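Local coordinates for protein flavodoxin (Streptococcus pneumoniae, PDB 5LJI) that binds flavin mononucleotide and probably serves as a low-potential electron donor to redox enzymes, at residues A4-A9 and L31-D36; D45-D50 and L78-K83; T56-D61 and C99-D104; G86-G91 and E133-F138. All coordinates share one frame; numbering follows the deposited sequence.

Interaction 1: A4-A9 and L31-D36. With CA (calcium ion), chain D.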
# COMPACT_ATOMS: atom_id res chain seq x y z
N ALA A 4 -0.65 10.71 -6.03
CA ALA A 4 -0.52 9.36 -5.46
C ALA A 4 -1.91 8.84 -5.11
O ALA A 4 -2.74 9.57 -4.58
CB ALA A 4 0.36 9.36 -4.24
N LYS A 5 -2.17 7.59 -5.50
CA LYS A 5 -3.36 6.87 -5.09
C LYS A 5 -2.97 5.75 -4.13
O LYS A 5 -2.02 5.03 -4.36
CB LYS A 5 -4.06 6.32 -6.34
CG LYS A 5 -4.76 7.45 -7.11
CD LYS A 5 -5.23 6.99 -8.50
CE LYS A 5 -6.14 8.02 -9.16
NZ LYS A 5 -7.53 7.76 -8.64
N ILE A 6 -3.68 5.73 -3.01
CA ILE A 6 -3.55 4.80 -1.96
C ILE A 6 -4.88 4.08 -1.84
O ILE A 6 -5.94 4.69 -1.66
CB ILE A 6 -3.28 5.50 -0.61
CG1 ILE A 6 -1.95 6.28 -0.70
CG2 ILE A 6 -3.30 4.50 0.54
CD1 ILE A 6 -1.70 7.21 0.44
N VAL A 7 -4.80 2.77 -1.89
CA VAL A 7 -5.90 1.87 -1.68
C VAL A 7 -5.66 0.95 -0.48
O VAL A 7 -4.64 0.28 -0.41
CB VAL A 7 -6.18 1.06 -2.98
CG1 VAL A 7 -7.34 0.11 -2.73
CG2 VAL A 7 -6.50 1.96 -4.18
N PHE A 8 -6.60 0.91 0.48
CA PHE A 8 -6.46 0.17 1.71
C PHE A 8 -7.63 -0.82 2.01
O PHE A 8 -8.77 -0.62 1.59
CB PHE A 8 -6.26 1.11 2.88
CG PHE A 8 -7.52 1.78 3.36
CD1 PHE A 8 -7.98 2.96 2.75
CD2 PHE A 8 -8.29 1.21 4.39
CE1 PHE A 8 -9.20 3.53 3.14
CE2 PHE A 8 -9.50 1.82 4.83
CZ PHE A 8 -9.95 2.99 4.19
N ALA A 9 -7.33 -1.87 2.77
CA ALA A 9 -8.34 -2.72 3.41
C ALA A 9 -8.02 -2.71 4.89
O ALA A 9 -6.85 -2.67 5.26
CB ALA A 9 -8.26 -4.12 2.88
N LEU A 31 2.12 16.68 -2.67
CA LEU A 31 1.44 15.86 -3.69
C LEU A 31 -0.07 15.98 -3.57
O LEU A 31 -0.58 16.23 -2.49
CB LEU A 31 1.84 14.38 -3.56
CG LEU A 31 3.23 14.05 -4.12
CD1 LEU A 31 4.34 14.57 -3.24
CD2 LEU A 31 3.36 12.55 -4.28
N ASP A 32 -0.77 15.75 -4.66
CA ASP A 32 -2.19 15.38 -4.62
C ASP A 32 -2.24 13.95 -4.12
O ASP A 32 -1.46 13.15 -4.59
CB ASP A 32 -2.77 15.31 -6.02
CG ASP A 32 -3.66 16.45 -6.37
OD1 ASP A 32 -3.26 17.65 -6.14
OD2 ASP A 32 -4.73 16.11 -6.95
N VAL A 33 -3.14 13.64 -3.19
CA VAL A 33 -3.35 12.27 -2.84
C VAL A 33 -4.84 11.91 -2.72
O VAL A 33 -5.64 12.68 -2.18
CB VAL A 33 -2.42 11.78 -1.64
CG1 VAL A 33 -1.70 12.89 -0.94
CG2 VAL A 33 -3.12 10.83 -0.68
N ASP A 34 -5.17 10.74 -3.24
CA ASP A 34 -6.50 10.11 -3.09
C ASP A 34 -6.32 8.82 -2.22
O ASP A 34 -5.37 8.06 -2.43
CB ASP A 34 -7.12 9.73 -4.48
CG ASP A 34 -8.73 9.50 -4.44
OD1 ASP A 34 -9.36 10.03 -3.43
OD2 ASP A 34 -9.34 8.79 -5.42
N VAL A 35 -7.20 8.65 -1.24
CA VAL A 35 -7.26 7.50 -0.35
C VAL A 35 -8.65 6.84 -0.48
O VAL A 35 -9.65 7.46 -0.21
CB VAL A 35 -7.11 7.89 1.12
CG1 VAL A 35 -7.20 6.64 1.99
CG2 VAL A 35 -5.84 8.69 1.39
N ASP A 36 -8.67 5.55 -0.78
CA ASP A 36 -9.92 4.79 -0.95
C ASP A 36 -9.84 3.41 -0.33
O ASP A 36 -8.79 2.73 -0.36
CB ASP A 36 -10.28 4.63 -2.45
CG ASP A 36 -10.66 5.96 -3.10
OD1 ASP A 36 -11.83 6.40 -2.95
OD2 ASP A 36 -9.79 6.58 -3.79
CA CA D . -11.23 8.53 -4.21
O HOH W 1 -7.17 5.83 -4.18
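The carbonyl oxygen of Ile-6 accepts a hydrogen bond from the backbone N of Asp-36 at 3.0 Å and is also bonded to a water that reaches Asp-36 OD2. This water ties the backbone of segment 4-9 to the metal-binding carboxylate of segment 31-36. Five backbone hydrogen bonds run between the strands; the N of Ile-6, for instance, meets Asp-34 O at 2.9 Å. The N-to-C directions of the strand segments differ by 15°, so this is a parallel pair, in the register Ala-4/Val-33 to Val-7/Asp-36.

Asp-34 and Asp-36, two residues apart, project from the same face of the sheet as Lys-5 and Val-7. Each carboxylate offers both oxygens to one calcium ion, the shortest bond being Asp-34 OD2 to the calcium ion at 2.3 Å. Their first torsions differ: CG of Asp-34 lies opposite its own N (chi1 -161°), CG of Asp-36 beside it (chi1 -68°), and this turns the two groups toward the shared metal. Lys-5 NZ stands 3.8 Å from Asp-34 OD2.

On the other face, Ile-6 CD1 packs against Val-33 CG2 at 4.0 Å, and Ala-23 of helix 14-28 covers Ile-6, Val-33 and Val-35. Further along, Phe-8 CD1 lies 3.8 Å from Val-35 CG1. Strands 3-8 and 32-37 with that helix form the first beta-alpha-beta unit of the flavodoxin fold. With OD2 of Asp-34 and OD2 of Asp-36 only 2.8 Å apart, the calcium ion presumably offsets the repulsion between two carboxylates on an edge strand, with the nearby lysine perhaps adding to that effect.

Interaction 2: D45-D50 and L78-K83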
# COMPACT_ATOMS: atom_id res chain seq x y z
N ASP A 45 -7.97 2.51 -11.64
CA ASP A 45 -7.79 3.95 -11.29
C ASP A 45 -6.30 4.29 -11.14
O ASP A 45 -5.89 5.44 -11.33
CB ASP A 45 -8.62 4.34 -10.04
CG ASP A 45 -10.18 4.14 -10.26
OD1 ASP A 45 -10.58 3.80 -11.37
OD2 ASP A 45 -10.99 4.26 -9.31
N PHE A 46 -5.47 3.29 -10.81
CA PHE A 46 -4.03 3.53 -10.79
C PHE A 46 -3.40 4.02 -12.09
O PHE A 46 -2.28 4.58 -12.07
CB PHE A 46 -3.31 2.23 -10.40
CG PHE A 46 -3.36 1.92 -8.93
CD1 PHE A 46 -3.40 2.93 -7.97
CD2 PHE A 46 -3.23 0.62 -8.51
CE1 PHE A 46 -3.39 2.62 -6.64
CE2 PHE A 46 -3.18 0.30 -7.16
CZ PHE A 46 -3.25 1.31 -6.22
N LEU A 47 -4.03 3.71 -13.22
CA LEU A 47 -3.53 4.20 -14.52
C LEU A 47 -3.43 5.71 -14.61
O LEU A 47 -2.61 6.24 -15.37
CB LEU A 47 -4.42 3.69 -15.68
CG LEU A 47 -4.24 2.20 -15.94
CD1 LEU A 47 -5.36 1.60 -16.78
CD2 LEU A 47 -2.90 1.97 -16.60
N GLU A 48 -4.26 6.39 -13.83
CA GLU A 48 -4.34 7.84 -13.80
C GLU A 48 -3.36 8.49 -12.80
O GLU A 48 -3.26 9.72 -12.75
CB GLU A 48 -5.78 8.24 -13.43
CG GLU A 48 -6.83 7.85 -14.47
CD GLU A 48 -8.23 7.57 -13.89
OE1 GLU A 48 -8.39 7.50 -12.64
OE2 GLU A 48 -9.19 7.42 -14.68
N ALA A 49 -2.64 7.70 -12.01
CA ALA A 49 -1.81 8.25 -10.93
C ALA A 49 -0.36 8.15 -11.30
O ALA A 49 -0.01 7.39 -12.17
CB ALA A 49 -2.06 7.50 -9.63
N ASP A 50 0.51 8.89 -10.61
CA ASP A 50 1.97 8.75 -10.81
C ASP A 50 2.56 7.74 -9.81
O ASP A 50 3.62 7.13 -10.06
CB ASP A 50 2.68 10.10 -10.67
CG ASP A 50 2.06 11.23 -11.60
OD1 ASP A 50 2.37 11.29 -12.81
OD2 ASP A 50 1.28 12.06 -11.10
N LEU A 78 -3.01 -5.27 -15.02
CA LEU A 78 -2.67 -3.97 -15.55
C LEU A 78 -1.23 -3.84 -15.99
O LEU A 78 -0.34 -4.55 -15.52
CB LEU A 78 -2.87 -2.90 -14.47
CG LEU A 78 -4.26 -2.68 -13.88
CD1 LEU A 78 -4.12 -1.73 -12.70
CD2 LEU A 78 -5.24 -2.16 -14.93
N ASN A 79 -1.01 -2.86 -16.86
CA ASN A 79 0.33 -2.44 -17.18
C ASN A 79 0.52 -1.10 -16.55
O ASN A 79 -0.18 -0.13 -16.85
CB ASN A 79 0.60 -2.32 -18.68
CG ASN A 79 1.78 -1.39 -18.95
OD1 ASN A 79 2.86 -1.52 -18.40
ND2 ASN A 79 1.53 -0.39 -19.76
N LEU A 80 1.49 -1.06 -15.65
CA LEU A 80 1.78 0.16 -14.89
C LEU A 80 3.24 0.56 -15.09
O LEU A 80 3.80 1.24 -14.23
CB LEU A 80 1.46 -0.13 -13.40
CG LEU A 80 0.08 0.17 -12.79
CD1 LEU A 80 -1.08 0.41 -13.73
CD2 LEU A 80 -0.24 -0.91 -11.79
N ASN A 81 3.85 0.17 -16.20
CA ASN A 81 5.18 0.75 -16.57
C ASN A 81 5.15 2.23 -16.59
O ASN A 81 4.15 2.80 -16.96
CB ASN A 81 5.65 0.28 -17.93
CG ASN A 81 6.52 -0.94 -17.82
OD1 ASN A 81 7.62 -0.89 -17.24
ND2 ASN A 81 6.02 -2.05 -18.32
N GLY A 82 6.20 2.86 -16.11
CA GLY A 82 6.18 4.32 -15.86
C GLY A 82 5.53 4.81 -14.55
O GLY A 82 5.63 5.99 -14.24
N LYS A 83 4.81 3.96 -13.82
CA LYS A 83 4.34 4.32 -12.47
C LYS A 83 5.36 3.85 -11.44
O LYS A 83 6.11 2.92 -11.71
CB LYS A 83 2.99 3.67 -12.11
CG LYS A 83 1.92 3.69 -13.18
CD LYS A 83 1.60 5.06 -13.68
CE LYS A 83 0.40 4.99 -14.62
NZ LYS A 83 -0.07 6.34 -14.98
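Lys-83 reaches across to segment 45-50, its CB, CD, CE and NZ making the contacts. CB lies 4.1 Å from Asp-50 O; the chain then bends at chi2 (-56°) and runs out extended, which brings CD to 3.2 Å from Ala-49 O. CE lies near both carbonyl oxygens, those of Leu-47 and Ala-49. At the tip NZ donates to both, at 2.6 Å to Leu-47 O and 3.0 Å to Ala-49 O. The two bonds differ in approach: NZ stands well above the carbonyl plane of Leu-47, 52° out of it, but is tilted only 23° from that of Ala-49. The ammonium group thus clasps the end of the 3-10 segment 45-48 and the residue that follows it.

Beside this polar grip, Leu-47 spreads its two methyls over the other segment. CD1 meets Leu-78 CD2, while CD2 lies 3.7 Å from Leu-80 CD1, the two side chains crossing at about a right angle. Leu-80 CD1 also touches Phe-46 CB, and Leu-75 of helix 69-75 packs on both Phe-46 and Leu-80.

A type II turn from Leu-80 to Lys-83 and an Asx turn at Asn-79 shape segment 78-83. Joined here are the connections leading into the neighbouring strands 51-57 and 84-91, at the N-terminal ends of the strands of the flavodoxin-type parallel sheet.

Interaction 3: T56-D61 and C99-D104. With FMN (flavin mononucleotide), chain C.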
# COMPACT_ATOMS: atom_id res chain seq x y z
N THR A 56 -2.32 -2.99 3.21
CA THR A 56 -3.14 -4.20 3.49
C THR A 56 -2.82 -4.82 4.80
O THR A 56 -1.67 -4.78 5.21
CB THR A 56 -2.82 -5.50 2.70
OG1 THR A 56 -1.67 -5.42 1.86
CG2 THR A 56 -4.02 -6.14 2.18
N TYR A 57 -3.80 -5.52 5.39
CA TYR A 57 -3.50 -6.41 6.50
C TYR A 57 -3.37 -7.84 5.92
O TYR A 57 -3.62 -8.06 4.72
CB TYR A 57 -4.54 -6.37 7.66
CG TYR A 57 -5.97 -6.74 7.31
CD1 TYR A 57 -6.84 -5.82 6.67
CD2 TYR A 57 -6.48 -8.00 7.60
CE1 TYR A 57 -8.18 -6.19 6.34
CE2 TYR A 57 -7.81 -8.33 7.30
CZ TYR A 57 -8.65 -7.43 6.68
OH TYR A 57 -9.98 -7.81 6.39
N THR A 58 -2.95 -8.77 6.76
CA THR A 58 -2.89 -10.19 6.38
C THR A 58 -3.73 -11.05 7.29
O THR A 58 -3.92 -10.78 8.49
CB THR A 58 -1.49 -10.72 5.92
OG1 THR A 58 -1.16 -12.07 6.43
CG2 THR A 58 -0.39 -9.78 6.06
N TYR A 59 -4.41 -11.98 6.67
CA TYR A 59 -5.48 -12.65 7.38
C TYR A 59 -5.51 -14.13 6.99
O TYR A 59 -5.87 -14.48 5.89
CB TYR A 59 -6.81 -11.96 7.03
CG TYR A 59 -7.89 -12.22 8.06
CD1 TYR A 59 -7.82 -11.68 9.34
CD2 TYR A 59 -8.99 -13.04 7.75
CE1 TYR A 59 -8.81 -11.93 10.28
CE2 TYR A 59 -9.98 -13.30 8.68
CZ TYR A 59 -9.89 -12.75 9.94
OH TYR A 59 -10.90 -12.99 10.87
N GLY A 60 -5.01 -14.99 7.86
CA GLY A 60 -5.02 -16.45 7.59
C GLY A 60 -4.02 -16.94 6.56
O GLY A 60 -3.21 -16.16 5.99
N ASP A 61 -4.07 -18.24 6.34
CA ASP A 61 -3.20 -18.90 5.36
C ASP A 61 -3.37 -18.39 3.94
O ASP A 61 -2.39 -18.37 3.15
CB ASP A 61 -3.45 -20.40 5.38
CG ASP A 61 -2.22 -21.20 4.97
OD1 ASP A 61 -1.26 -20.61 4.38
OD2 ASP A 61 -2.24 -22.39 5.21
N CYS A 99 2.91 -10.10 7.89
CA CYS A 99 2.62 -9.14 6.80
C CYS A 99 2.86 -9.76 5.43
O CYS A 99 3.18 -9.08 4.47
CB CYS A 99 3.41 -7.87 7.00
SG CYS A 99 2.63 -6.86 8.26
N LYS A 100 2.66 -11.05 5.32
CA LYS A 100 2.63 -11.68 3.99
C LYS A 100 1.88 -11.03 2.86
O LYS A 100 2.32 -11.09 1.69
CB LYS A 100 1.98 -13.02 4.10
CG LYS A 100 2.96 -14.10 4.21
CD LYS A 100 3.49 -14.51 2.87
CE LYS A 100 3.78 -15.99 2.99
NZ LYS A 100 3.48 -16.73 1.72
N ALA A 101 0.70 -10.49 3.14
CA ALA A 101 -0.09 -9.86 2.03
C ALA A 101 0.71 -8.72 1.44
O ALA A 101 0.59 -8.43 0.25
CB ALA A 101 -1.52 -9.43 2.43
N VAL A 102 1.55 -8.09 2.25
CA VAL A 102 2.47 -7.05 1.73
C VAL A 102 3.42 -7.62 0.64
O VAL A 102 3.55 -7.05 -0.44
CB VAL A 102 3.29 -6.38 2.87
CG1 VAL A 102 4.40 -5.54 2.26
CG2 VAL A 102 2.39 -5.50 3.75
N ASP A 103 4.12 -8.71 0.95
CA ASP A 103 4.93 -9.41 -0.05
C ASP A 103 4.13 -9.87 -1.27
O ASP A 103 4.61 -9.83 -2.42
CB ASP A 103 5.57 -10.65 0.57
CG ASP A 103 6.54 -10.34 1.67
OD1 ASP A 103 7.04 -9.20 1.84
OD2 ASP A 103 6.80 -11.28 2.43
N ASP A 104 2.92 -10.34 -1.05
CA ASP A 104 2.09 -10.73 -2.18
C ASP A 104 1.84 -9.54 -3.09
O ASP A 104 1.99 -9.64 -4.32
CB ASP A 104 0.77 -11.33 -1.74
CG ASP A 104 0.95 -12.56 -0.88
OD1 ASP A 104 1.98 -13.23 -1.03
OD2 ASP A 104 0.08 -12.90 -0.04
N1 FMN C . -1.05 -11.19 10.70
C2 FMN C . -0.02 -11.59 9.97
O2 FMN C . 1.03 -10.88 9.87
N3 FMN C . -0.08 -12.77 9.34
C4 FMN C . -1.12 -13.63 9.42
O4 FMN C . -1.09 -14.76 8.90
C4A FMN C . -2.28 -13.25 10.19
N5 FMN C . -3.36 -14.03 10.32
C5A FMN C . -4.38 -13.61 11.07
C6 FMN C . -5.49 -14.39 11.20
C7 FMN C . -6.57 -13.94 11.96
C7M FMN C . -7.79 -14.81 12.13
C8 FMN C . -6.52 -12.62 12.63
C8M FMN C . -7.68 -12.12 13.48
C9 FMN C . -5.41 -11.83 12.51
C9A FMN C . -4.35 -12.26 11.73
N10 FMN C . -3.25 -11.47 11.58
C10 FMN C . -2.17 -11.94 10.84
C1' FMN C . -3.09 -10.16 12.22
C2' FMN C . -3.92 -9.03 11.56
O2' FMN C . -3.54 -8.83 10.19
C3' FMN C . -3.71 -7.79 12.43
O3' FMN C . -4.65 -8.02 13.50
C4' FMN C . -3.99 -6.46 11.73
O4' FMN C . -3.62 -5.46 12.64
C5' FMN C . -5.42 -6.29 11.28
O5' FMN C . -5.56 -5.12 10.44
P FMN C . -6.81 -4.13 10.53
O1P FMN C . -6.82 -3.59 11.95
O2P FMN C . -8.10 -4.86 10.20
O3P FMN C . -6.45 -2.98 9.52
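Thr-58 and Ala-101 face each other, their CB atoms 3.7 Å apart, and the bonds from CA to CB of both residues are directed across the contact. The methyl of Ala-101 packs on segment 56-61: it lies 3.4 Å from Tyr-57 O and touches CB, OG1 and CG2 of Thr-56, each at 4.1 Å. No hydrogen bond joins the two segments, so the contact rests on packing; Thr-56 OG1 is buried here with no polar partner.

Tyr-57 turns the opposite way, toward the cofactor. With CG between its backbone N and carbonyl carbon (chi1 60°), the ring has the phosphate oxygen O2P of FMN over one face, toward the rim, and CB comes 3.2 Å from FMN O5'. Its hydroxyl is hydrogen-bonded to Glu-67. Tyr-59 also points away from the helix, and its CE1 lies 3.4 Å from FMN C8, at the dimethylbenzene end of the flavin.

Both segments bond to the flavin nucleotide through their backbones. The ribityl hydroxyl O2' of FMN donates to Thr-58 O at 2.6 Å, and Cys-99 N donates almost straight (170°) to FMN O2 at 2.8 Å. Cys-99 is the N-cap of helix 100-111, which begins beside the pyrimidine end of the ring. A loop after strand 51-57 and the start of helix 100-111 form part of the flavodoxin FMN site, which residues such as Ser-10, Thr-12 and Ser-90 complete.

Interaction 4: G86-G91 and E133-F138. With FMN (flavin mononucleotide), chain C.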
# COMPACT_ATOMS: atom_id res chain seq x y z
N GLY A 86 4.51 1.42 -4.00
CA GLY A 86 5.00 1.05 -2.69
C GLY A 86 3.88 0.33 -2.00
O GLY A 86 2.70 0.50 -2.37
N VAL A 87 4.25 -0.52 -1.04
CA VAL A 87 3.32 -1.38 -0.30
C VAL A 87 3.61 -1.26 1.19
O VAL A 87 4.78 -1.28 1.61
CB VAL A 87 3.37 -2.88 -0.74
CG1 VAL A 87 2.18 -3.65 -0.21
CG2 VAL A 87 3.34 -3.03 -2.26
N VAL A 88 2.54 -1.11 1.97
CA VAL A 88 2.61 -1.10 3.44
C VAL A 88 1.50 -1.97 4.01
O VAL A 88 0.52 -2.26 3.32
CB VAL A 88 2.47 0.33 4.02
CG1 VAL A 88 3.55 1.27 3.44
CG2 VAL A 88 1.06 0.91 3.81
N GLY A 89 1.60 -2.33 5.28
CA GLY A 89 0.67 -3.28 5.84
C GLY A 89 0.75 -3.39 7.34
O GLY A 89 1.73 -3.01 7.94
N SER A 90 -0.32 -3.93 7.93
CA SER A 90 -0.36 -4.31 9.30
C SER A 90 -0.59 -5.81 9.35
O SER A 90 -1.36 -6.38 8.61
CB SER A 90 -1.49 -3.64 10.08
OG SER A 90 -1.45 -4.01 11.44
N GLY A 91 0.13 -6.43 10.26
CA GLY A 91 -0.05 -7.83 10.60
C GLY A 91 0.20 -7.98 12.11
O GLY A 91 -0.04 -7.04 12.88
N GLU A 133 8.45 6.47 11.85
CA GLU A 133 9.59 7.01 11.11
C GLU A 133 9.77 6.23 9.83
O GLU A 133 10.17 6.81 8.83
CB GLU A 133 10.90 7.10 11.90
CG GLU A 133 10.91 8.30 12.87
CD GLU A 133 11.56 9.61 12.36
OE1 GLU A 133 12.75 9.55 12.00
OE2 GLU A 133 10.93 10.71 12.38
N ARG A 134 9.39 4.96 9.83
CA ARG A 134 9.55 4.13 8.65
C ARG A 134 8.56 4.53 7.59
O ARG A 134 8.91 4.62 6.42
CB ARG A 134 9.37 2.63 8.95
CG ARG A 134 10.64 1.94 9.42
CD ARG A 134 10.51 0.42 9.50
NE ARG A 134 11.39 -0.08 10.56
CZ ARG A 134 11.02 -0.48 11.78
NH1 ARG A 134 9.74 -0.49 12.14
NH2 ARG A 134 11.95 -0.89 12.64
N LEU A 135 7.33 4.73 8.01
CA LEU A 135 6.26 5.16 7.08
C LEU A 135 6.54 6.57 6.58
O LEU A 135 6.35 6.88 5.41
CB LEU A 135 4.92 5.12 7.77
CG LEU A 135 4.30 3.78 8.06
CD1 LEU A 135 3.25 3.95 9.18
CD2 LEU A 135 3.68 3.16 6.81
N GLU A 136 7.01 7.42 7.47
CA GLU A 136 7.50 8.76 7.09
C GLU A 136 8.62 8.65 6.05
O GLU A 136 8.60 9.36 5.05
CB GLU A 136 7.94 9.55 8.34
CG GLU A 136 8.31 10.99 8.11
CD GLU A 136 8.67 11.76 9.40
OE1 GLU A 136 9.52 11.25 10.18
OE2 GLU A 136 8.11 12.87 9.61
N GLN A 137 9.56 7.74 6.24
CA GLN A 137 10.64 7.61 5.26
C GLN A 137 10.15 7.05 3.93
O GLN A 137 10.55 7.46 2.85
CB GLN A 137 11.74 6.70 5.78
CG GLN A 137 12.81 6.36 4.72
CD GLN A 137 14.20 6.17 5.33
OE1 GLN A 137 14.73 5.05 5.39
NE2 GLN A 137 14.80 7.28 5.79
N PHE A 138 9.27 6.08 4.03
CA PHE A 138 8.61 5.52 2.86
C PHE A 138 8.01 6.67 2.04
O PHE A 138 8.25 6.79 0.82
CB PHE A 138 7.64 4.43 3.37
CG PHE A 138 6.70 3.89 2.35
CD1 PHE A 138 5.45 4.50 2.13
CD2 PHE A 138 7.01 2.75 1.65
CE1 PHE A 138 4.55 3.95 1.22
CE2 PHE A 138 6.15 2.24 0.67
CZ PHE A 138 4.92 2.84 0.47
N1 FMN C . -1.05 -11.19 10.70
C2 FMN C . -0.02 -11.59 9.97
O2 FMN C . 1.03 -10.88 9.87
N3 FMN C . -0.08 -12.77 9.34
C4 FMN C . -1.12 -13.63 9.42
O4 FMN C . -1.09 -14.76 8.90
C4A FMN C . -2.28 -13.25 10.19
N5 FMN C . -3.36 -14.03 10.32
C5A FMN C . -4.38 -13.61 11.07
C6 FMN C . -5.49 -14.39 11.20
C7 FMN C . -6.57 -13.94 11.96
C7M FMN C . -7.79 -14.81 12.13
C8 FMN C . -6.52 -12.62 12.63
C8M FMN C . -7.68 -12.12 13.48
C9 FMN C . -5.41 -11.83 12.51
C9A FMN C . -4.35 -12.26 11.73
N10 FMN C . -3.25 -11.47 11.58
C10 FMN C . -2.17 -11.94 10.84
C1' FMN C . -3.09 -10.16 12.22
C2' FMN C . -3.92 -9.03 11.56
O2' FMN C . -3.54 -8.83 10.19
C3' FMN C . -3.71 -7.79 12.43
O3' FMN C . -4.65 -8.02 13.50
C4' FMN C . -3.99 -6.46 11.73
O4' FMN C . -3.62 -5.46 12.64
C5' FMN C . -5.42 -6.29 11.28
O5' FMN C . -5.56 -5.12 10.44
P FMN C . -6.81 -4.13 10.53
O1P FMN C . -6.82 -3.59 11.95
O2P FMN C . -8.10 -4.86 10.20
O3P FMN C . -6.45 -2.98 9.52
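Val-88 lays its CG1 methyl over one face of the Phe-138 ring, a CH-pi contact in which CG1 stands 3.7 Å from the ring centroid and 15° off the normal. CG of Phe-138 lies opposite the backbone N (chi1 170°), a torsion that carries the ring from the helix to the strand.

Van der Waals contacts lie beside it. At the rim of the same ring, CZ meets Gly-86 CA at 3.6 Å, near the ring plane. Gly-86 has no side chain, and the aromatic edge comes up against its backbone. Leu-135, one helical turn before Phe-138, brings CD2 to 3.9 Å from Val-88 CG1, and this methyl therefore touches both the aromatic face and a leucine branch.

The axes of strand 86-91 and helix 133-138 are 10.6 Å apart and run nearly antiparallel, at 162°: the C-terminal helix covers one face of the flavodoxin sheet, where Ile-18 of helix 14-28 also packs on Val-88 and Leu-135. Val-87 faces the other side, toward helix 100-111.

Hydrogen bonding lies further along the strand, at the cofactor. FMN O4' donates to Ser-90 OG at 2.9 Å; Ser-90 OG is also hydrogen-bonded to Leu-125 O.

Overall arrangement
From the N terminus, interaction 1 closes first, pairing strand 3-8 with strand 32-37 after the intervening helix 14-28. Interaction 2 follows in series, joining the connections before strands 51-57 and 84-91; it touches interaction 1 where Lys-5 and Val-7 pack on Phe-46. Before its second segment arrives, segment 56-61 opens interaction 3, so interactions 2 and 3 cross. Interaction 3 also crosses interaction 4, since segment 86-91 lies between 56-61 and 99-104. Strands 51-57 and 84-91 adjoin in the sheet, and both of these interactions touch FMN. Interaction 4 closes last, bringing helix 129-144 back to the inner strand 84-91; its centre lies about 20 Å from that of interaction 2.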